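Peptide methionine sulfoxide reductase MSRA (PDB 4D7L) probably repairs oxidised proteins by reducing methionine (S)-sulfoxide to methionine, with its cysteines recycled by thiol-disulfide exchange. Local coordinates at residues 44-53 / 209-220. Sequence-based numbering, arbitrary orientation.
Sequences VLPNPQPHAV and MAEDEHQQYLHK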
ATOM      1  N   VAL A  44       8.963 -12.208   8.408  1.00 18.65           N
ATOM      2  CA  VAL A  44       7.822 -13.038   8.703  1.00 20.39           C
ATOM      3  C   VAL A  44       7.585 -14.032   7.563  1.00 23.54           C
ATOM      4  O   VAL A  44       7.202 -15.191   7.783  1.00 23.54           O
ATOM      5  CB  VAL A  44       6.580 -12.135   8.904  1.00 26.56           C
ATOM      6  CG1 VAL A  44       5.308 -12.922   8.783  1.00 28.02           C
ATOM      7  CG2 VAL A  44       6.661 -11.401  10.260  1.00 22.50           C
ATOM      8  N   LEU A  45       7.906 -13.603   6.347  1.00 18.71           N
ATOM      9  CA  LEU A  45       7.785 -14.456   5.166  1.00 17.25           C
ATOM     10  C   LEU A  45       9.143 -14.491   4.446  1.00 21.23           C
ATOM     11  O   LEU A  45       9.349 -13.777   3.464  1.00 21.35           O
ATOM     12  CB  LEU A  45       6.681 -13.903   4.244  1.00 20.10           C
ATOM     13  CG  LEU A  45       6.412 -14.589   2.895  1.00 23.77           C
ATOM     14  CD1 LEU A  45       6.185 -16.050   3.104  1.00 20.79           C
ATOM     15  CD2 LEU A  45       5.208 -13.939   2.156  1.00 17.37           C
ATOM     16  N   PRO A  46      10.076 -15.312   4.930  1.00 18.70           N
ATOM     17  CA  PRO A  46      11.423 -15.234   4.356  1.00 23.22           C
ATOM     18  C   PRO A  46      11.509 -15.775   2.925  1.00 31.53           C
ATOM     19  O   PRO A  46      12.364 -15.321   2.164  1.00 38.75           O
ATOM     20  CB  PRO A  46      12.250 -16.105   5.303  1.00 26.41           C
ATOM     21  CG  PRO A  46      11.262 -17.068   5.888  1.00 24.98           C
ATOM     22  CD  PRO A  46       9.989 -16.278   6.031  1.00 21.12           C
ATOM     23  N   ASN A  47      10.612 -16.684   2.563  0.84 20.81           N
ATOM     24  CA  ASN A  47      10.647 -17.313   1.253  0.84 25.78           C
ATOM     25  C   ASN A  47       9.298 -17.252   0.525  0.84 19.58           C
ATOM     26  O   ASN A  47       8.577 -18.227   0.473  0.84 22.97           O
ATOM     27  CB  ASN A  47      11.143 -18.746   1.400  0.84 32.84           C
ATOM     28  CG  ASN A  47      12.598 -18.794   1.867  0.84 46.62           C
ATOM     29  OD1 ASN A  47      13.439 -18.041   1.372  0.84 47.28           O
ATOM     30  ND2 ASN A  47      12.884 -19.633   2.854  0.84 51.01           N
ATOM     31  N   PRO A  48       8.945 -16.072   0.011  1.00 25.55           N
ATOM     32  CA  PRO A  48       7.666 -15.863  -0.680  1.00 29.74           C
ATOM     33  C   PRO A  48       7.540 -16.780  -1.896  1.00 24.77           C
ATOM     34  O   PRO A  48       8.537 -17.095  -2.539  1.00 23.92           O
ATOM     35  CB  PRO A  48       7.729 -14.401  -1.115  1.00 30.60           C
ATOM     36  CG  PRO A  48       9.200 -14.097  -1.175  1.00 31.43           C
ATOM     37  CD  PRO A  48       9.823 -14.892  -0.080  1.00 26.79           C
ATOM     38  N   GLN A  49       6.327 -17.223  -2.188  1.00 27.06           N
ATOM     39  CA  GLN A  49       6.087 -18.071  -3.343  1.00 24.08           C
ATOM     40  C   GLN A  49       5.809 -17.171  -4.536  1.00 19.51           C
ATOM     41  O   GLN A  49       5.440 -16.013  -4.358  1.00 21.56           O
ATOM     42  CB  GLN A  49       4.908 -19.014  -3.086  1.00 36.03           C
ATOM     43  CG  GLN A  49       5.146 -19.965  -1.940  1.00 49.78           C
ATOM     44  CD  GLN A  49       6.350 -20.860  -2.196  1.00 60.45           C
ATOM     45  OE1 GLN A  49       6.363 -21.656  -3.141  1.00 58.22           O
ATOM     46  NE2 GLN A  49       7.384 -20.712  -1.369  1.00 63.99           N
ATOM     47  N   PRO A  50       6.000 -17.689  -5.753  1.00 19.39           N
ATOM     48  CA  PRO A  50       5.672 -16.923  -6.956  1.00 24.96           C
ATOM     49  C   PRO A  50       4.250 -16.402  -6.917  1.00 23.68           C
ATOM     50  O   PRO A  50       3.369 -17.080  -6.380  1.00 24.12           O
ATOM     51  CB  PRO A  50       5.840 -17.946  -8.080  1.00 22.90           C
ATOM     52  CG  PRO A  50       6.857 -18.902  -7.562  1.00 29.66           C
ATOM     53  CD  PRO A  50       6.590 -19.002  -6.080  1.00 23.56           C
ATOM     54  N   HIS A  51       4.062 -15.197  -7.440  1.00 19.55           N
ATOM     55  CA  HIS A  51       2.768 -14.518  -7.493  1.00 19.01           C
ATOM     56  C   HIS A  51       1.690 -15.469  -8.041  1.00 17.35           C
ATOM     57  O   HIS A  51       1.878 -16.088  -9.090  1.00 19.66           O
ATOM     58  CB  HIS A  51       2.887 -13.284  -8.389  1.00 15.94           C
ATOM     59  CG  HIS A  51       1.795 -12.272  -8.215  1.00 19.21           C
ATOM     60  ND1 HIS A  51       0.567 -12.389  -8.836  1.00 19.20           N
ATOM     61  CD2 HIS A  51       1.783 -11.081  -7.572  1.00 15.14           C
ATOM     62  CE1 HIS A  51      -0.171 -11.331  -8.544  1.00 18.68           C
ATOM     63  NE2 HIS A  51       0.539 -10.527  -7.767  1.00 21.75           N
ATOM     64  N   ALA A  52       0.567 -15.569  -7.334  1.00 21.33           N
ATOM     65  CA  ALA A  52      -0.482 -16.532  -7.670  1.00 21.78           C
ATOM     66  C   ALA A  52      -1.111 -16.277  -9.037  1.00 23.92           C
ATOM     67  O   ALA A  52      -1.679 -17.187  -9.652  1.00 19.54           O
ATOM     68  CB  ALA A  52      -1.560 -16.538  -6.578  1.00 20.45           C
ATOM     69  N   VAL A  53      -1.036 -15.039  -9.517  1.00 17.26           N
ATOM     70  CA  VAL A  53      -1.607 -14.732 -10.841  1.00 16.85           C
ATOM     71  C   VAL A  53      -0.510 -14.522 -11.890  1.00 17.25           C
ATOM     72  O   VAL A  53      -0.569 -15.028 -13.012  1.00 18.96           O
ATOM     73  CB  VAL A  53      -2.495 -13.462 -10.759  1.00 21.75           C
ATOM     74  CG1 VAL A  53      -3.148 -13.182 -12.119  1.00 25.04           C
ATOM     75  CG2 VAL A  53      -3.582 -13.664  -9.685  1.00 19.96           C
ATOM     76  N   MET A 209       7.157  -7.761   4.109  1.00 16.29           N
ATOM     77  CA  MET A 209       6.061  -8.535   3.536  1.00 17.98           C
ATOM     78  C   MET A 209       5.155  -9.097   4.602  1.00 17.69           C
ATOM     79  O   MET A 209       5.634  -9.578   5.624  1.00 18.37           O
ATOM     80  CB  MET A 209       6.583  -9.695   2.685  1.00 21.60           C
ATOM     81  CG  MET A 209       7.331  -9.311   1.441  1.00 25.49           C
ATOM     82  SD  MET A 209       7.700 -10.811   0.476  1.00 26.21           S
ATOM     83  CE  MET A 209       6.126 -11.187  -0.264  1.00 26.38           C
ATOM     84  N   ALA A 210       3.846  -9.085   4.332  1.00 16.07           N
ATOM     85  CA  ALA A 210       2.872  -9.760   5.176  1.00 18.96           C
ATOM     86  C   ALA A 210       2.969 -11.280   4.999  1.00 20.57           C
ATOM     87  O   ALA A 210       3.582 -11.752   4.041  1.00 19.29           O
ATOM     88  CB  ALA A 210       1.456  -9.263   4.843  1.00 17.85           C
ATOM     89  N   GLU A 211       2.334 -12.028   5.904  1.00 16.76           N
ATOM     90  CA  GLU A 211       2.264 -13.478   5.838  1.00 17.41           C
ATOM     91  C   GLU A 211       1.806 -13.980   4.469  1.00 19.21           C
ATOM     92  O   GLU A 211       1.101 -13.282   3.750  1.00 19.15           O
ATOM     93  CB  GLU A 211       1.286 -14.006   6.912  1.00 18.63           C
ATOM     94  CG  GLU A 211       1.810 -13.865   8.365  1.00 19.84           C
ATOM     95  CD  GLU A 211       1.540 -12.483   8.997  1.00 26.78           C
ATOM     96  OE1 GLU A 211       1.205 -11.511   8.279  1.00 21.23           O
ATOM     97  OE2 GLU A 211       1.669 -12.379  10.231  1.00 25.28           O
ATOM     98  N   ASP A 212       2.202 -15.196   4.123  1.00 18.32           N
ATOM     99  CA  ASP A 212       1.841 -15.804   2.834  1.00 17.68           C
ATOM    100  C   ASP A 212       0.337 -15.772   2.502  1.00 18.82           C
ATOM    101  O   ASP A 212      -0.068 -15.569   1.345  1.00 17.12           O
ATOM    102  CB  ASP A 212       2.341 -17.256   2.822  1.00 18.93           C
ATOM    103  CG  ASP A 212       2.024 -17.977   1.516  1.00 34.02           C
ATOM    104  OD1 ASP A 212       2.585 -17.595   0.462  1.00 38.40           O
ATOM    105  OD2 ASP A 212       1.210 -18.923   1.555  1.00 35.08           O
ATOM    106  N   GLU A 213      -0.491 -15.968   3.521  1.00 20.07           N
ATOM    107  CA  GLU A 213      -1.939 -15.991   3.353  1.00 20.91           C
ATOM    108  C   GLU A 213      -2.479 -14.698   2.758  1.00 21.26           C
ATOM    109  O   GLU A 213      -3.502 -14.715   2.062  1.00 20.19           O
ATOM    110  CB  GLU A 213      -2.638 -16.257   4.707  1.00 24.39           C
ATOM    111  CG  GLU A 213      -2.453 -17.677   5.222  1.00 40.66           C
ATOM    112  CD  GLU A 213      -1.062 -17.958   5.839  1.00 51.75           C
ATOM    113  OE1 GLU A 213      -0.272 -17.014   6.091  1.00 35.42           O
ATOM    114  OE2 GLU A 213      -0.758 -19.152   6.065  1.00 61.93           O
ATOM    115  N   HIS A 214      -1.826 -13.572   3.052  1.00 16.41           N
ATOM    116  CA  HIS A 214      -2.273 -12.270   2.524  1.00 18.17           C
ATOM    117  C   HIS A 214      -1.900 -12.033   1.058  1.00 17.60           C
ATOM    118  O   HIS A 214      -2.522 -11.206   0.380  1.00 19.72           O
ATOM    119  CB  HIS A 214      -1.689 -11.117   3.372  1.00 18.25           C
ATOM    120  CG  HIS A 214      -2.258 -11.059   4.755  1.00 19.01           C
ATOM    121  ND1 HIS A 214      -3.416 -10.372   5.051  1.00 15.61           N
ATOM    122  CD2 HIS A 214      -1.855 -11.638   5.911  1.00 17.93           C
ATOM    123  CE1 HIS A 214      -3.704 -10.528   6.331  1.00 19.30           C
ATOM    124  NE2 HIS A 214      -2.760 -11.273   6.882  1.00 18.85           N
ATOM    125  N   GLN A 215      -0.865 -12.713   0.586  1.00 16.90           N
ATOM    126  CA  GLN A 215      -0.366 -12.490  -0.772  1.00 17.67           C
ATOM    127  C   GLN A 215      -1.382 -12.994  -1.770  1.00 18.19           C
ATOM    128  O   GLN A 215      -1.718 -14.163  -1.754  1.00 19.02           O
ATOM    129  CB  GLN A 215       0.987 -13.190  -0.965  1.00 16.93           C
ATOM    130  CG  GLN A 215       2.008 -12.822   0.128  1.00 13.76           C
ATOM    131  CD  GLN A 215       2.320 -11.316   0.158  1.00 17.64           C
ATOM    132  OE1 GLN A 215       2.288 -10.656  -0.879  1.00 17.95           O
ATOM    133  NE2 GLN A 215       2.659 -10.780   1.342  1.00 17.99           N
ATOM    134  N   GLN A 216      -1.885 -12.097  -2.610  1.00 18.33           N
ATOM    135  CA  GLN A 216      -2.956 -12.418  -3.564  1.00 13.85           C
ATOM    136  C   GLN A 216      -4.152 -13.067  -2.881  1.00 16.91           C
ATOM    137  O   GLN A 216      -4.770 -13.985  -3.417  1.00 21.22           O
ATOM    138  CB  GLN A 216      -2.431 -13.325  -4.685  1.00 22.14           C
ATOM    139  CG  GLN A 216      -1.300 -12.696  -5.508  1.00 18.32           C
ATOM    140  CD  GLN A 216       0.071 -13.017  -4.940  1.00 17.59           C
ATOM    141  OE1 GLN A 216       0.450 -14.184  -4.850  1.00 19.78           O
ATOM    142  NE2 GLN A 216       0.817 -11.987  -4.555  1.00 17.74           N
ATOM    143  N   TYR A 217      -4.479 -12.573  -1.691  1.00 17.91           N
ATOM    144  CA  TYR A 217      -5.577 -13.124  -0.904  1.00 18.47           C
ATOM    145  C   TYR A 217      -6.879 -13.302  -1.695  1.00 15.78           C
ATOM    146  O   TYR A 217      -7.537 -14.345  -1.614  1.00 16.85           O
ATOM    147  CB  TYR A 217      -5.845 -12.215   0.307  1.00 17.53           C
ATOM    148  CG  TYR A 217      -7.006 -12.675   1.149  1.00 18.70           C
ATOM    149  CD1 TYR A 217      -6.878 -13.753   2.011  1.00 21.73           C
ATOM    150  CD2 TYR A 217      -8.243 -12.010   1.098  1.00 22.05           C
ATOM    151  CE1 TYR A 217      -7.952 -14.177   2.793  1.00 23.81           C
ATOM    152  CE2 TYR A 217      -9.319 -12.430   1.877  1.00 20.46           C
ATOM    153  CZ  TYR A 217      -9.167 -13.512   2.722  1.00 22.07           C
ATOM    154  OH  TYR A 217     -10.231 -13.932   3.494  1.00 23.93           O
ATOM    155  N   LEU A 218      -7.256 -12.275  -2.443  1.00 16.24           N
ATOM    156  CA  LEU A 218      -8.539 -12.301  -3.128  1.00 18.20           C
ATOM    157  C   LEU A 218      -8.552 -13.305  -4.267  1.00 20.27           C
ATOM    158  O   LEU A 218      -9.609 -13.821  -4.632  1.00 21.57           O
ATOM    159  CB  LEU A 218      -8.883 -10.913  -3.647  1.00 20.28           C
ATOM    160  CG  LEU A 218      -9.100  -9.889  -2.537  1.00 19.38           C
ATOM    161  CD1 LEU A 218      -9.442  -8.542  -3.164  1.00 19.98           C
ATOM    162  CD2 LEU A 218     -10.201 -10.356  -1.557  1.00 16.85           C
ATOM    163  N   HIS A 219      -7.386 -13.593  -4.835  1.00 20.58           N
ATOM    164  CA  HIS A 219      -7.314 -14.649  -5.846  1.00 19.93           C
ATOM    165  C   HIS A 219      -7.404 -16.044  -5.208  1.00 22.21           C
ATOM    166  O   HIS A 219      -8.117 -16.926  -5.698  1.00 21.97           O
ATOM    167  CB  HIS A 219      -6.027 -14.540  -6.667  1.00 22.96           C
ATOM    168  CG  HIS A 219      -5.925 -15.589  -7.738  1.00 23.58           C
ATOM    169  ND1 HIS A 219      -6.566 -15.468  -8.951  1.00 25.37           N
ATOM    170  CD2 HIS A 219      -5.329 -16.801  -7.743  1.00 26.60           C
ATOM    171  CE1 HIS A 219      -6.337 -16.552  -9.676  1.00 29.04           C
ATOM    172  NE2 HIS A 219      -5.580 -17.374  -8.967  1.00 26.46           N
ATOM    173  N   LYS A 220      -6.648 -16.251  -4.135  1.00 18.30           N
ATOM    174  CA  LYS A 220      -6.610 -17.537  -3.445  1.00 20.75           C
ATOM    175  C   LYS A 220      -7.938 -17.866  -2.785  1.00 26.32           C
ATOM    176  O   LYS A 220      -8.303 -19.031  -2.677  1.00 26.77           O
ATOM    177  CB  LYS A 220      -5.513 -17.542  -2.369  1.00 21.62           C
ATOM    178  CG  LYS A 220      -4.084 -17.484  -2.917  1.00 21.19           C
ATOM    179  CD  LYS A 220      -3.093 -17.202  -1.787  1.00 17.54           C
ATOM    180  CE  LYS A 220      -1.653 -17.159  -2.276  1.00 22.38           C
ATOM    181  NZ  LYS A 220      -0.766 -16.696  -1.146  1.00 17.31           N
TER
HETATM  182  O   HOH W   1       8.149 -10.916   5.582  1.00 18.06           O
HETATM  183  O   HOH W   2       2.284 -15.470  -3.375  1.00 31.08           O
HETATM  184  O   HOH W   3       4.114 -15.860  -0.912  1.00 31.50           O
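At the N-cap position of the short helix 217-220, Gln216 receives an irregular N-terminal segment, 44-53, through its side-chain amide. OE1 accepts the backbone N-H of Ala52 at 2.8 Å in a nearly straight bond (165°), although the donor stands well above the carbonyl plane. A bend at chi2 (91°) lays the amide over the His51 imidazole, the two planes 24° apart, with Gln216 CG 3.7 Å from the ring centroid in a CH-pi contact. The ring's own rotation is fixed by Val53 N, which donates to ND1, and by Thr89, bonded to NE2. About one helical turn after Gln216, His219 offers a ring face to Val53 CG2, which lies 3.7 Å from the ring centroid.

Segment 44-53 runs past strand 208-209, an outermost strand of the mixed central sheet, and the turns that follow. The bend of Met209 at its thioether brings CE against both Pro48 CB (3.7 Å) and Leu45 CD2 (3.8 Å), which lie to one side of it. Leu45 CD2 also presses on Ala210 O, which accepts a hydrogen bond from Gln215 NE2, an amide nitrogen that also bonds Val91 O. Water bridges the backbones from Leu45 N to Met209 O, while a second water, accepting from Gln49 N, donates to Asp212 OD1 at 2.7 Å.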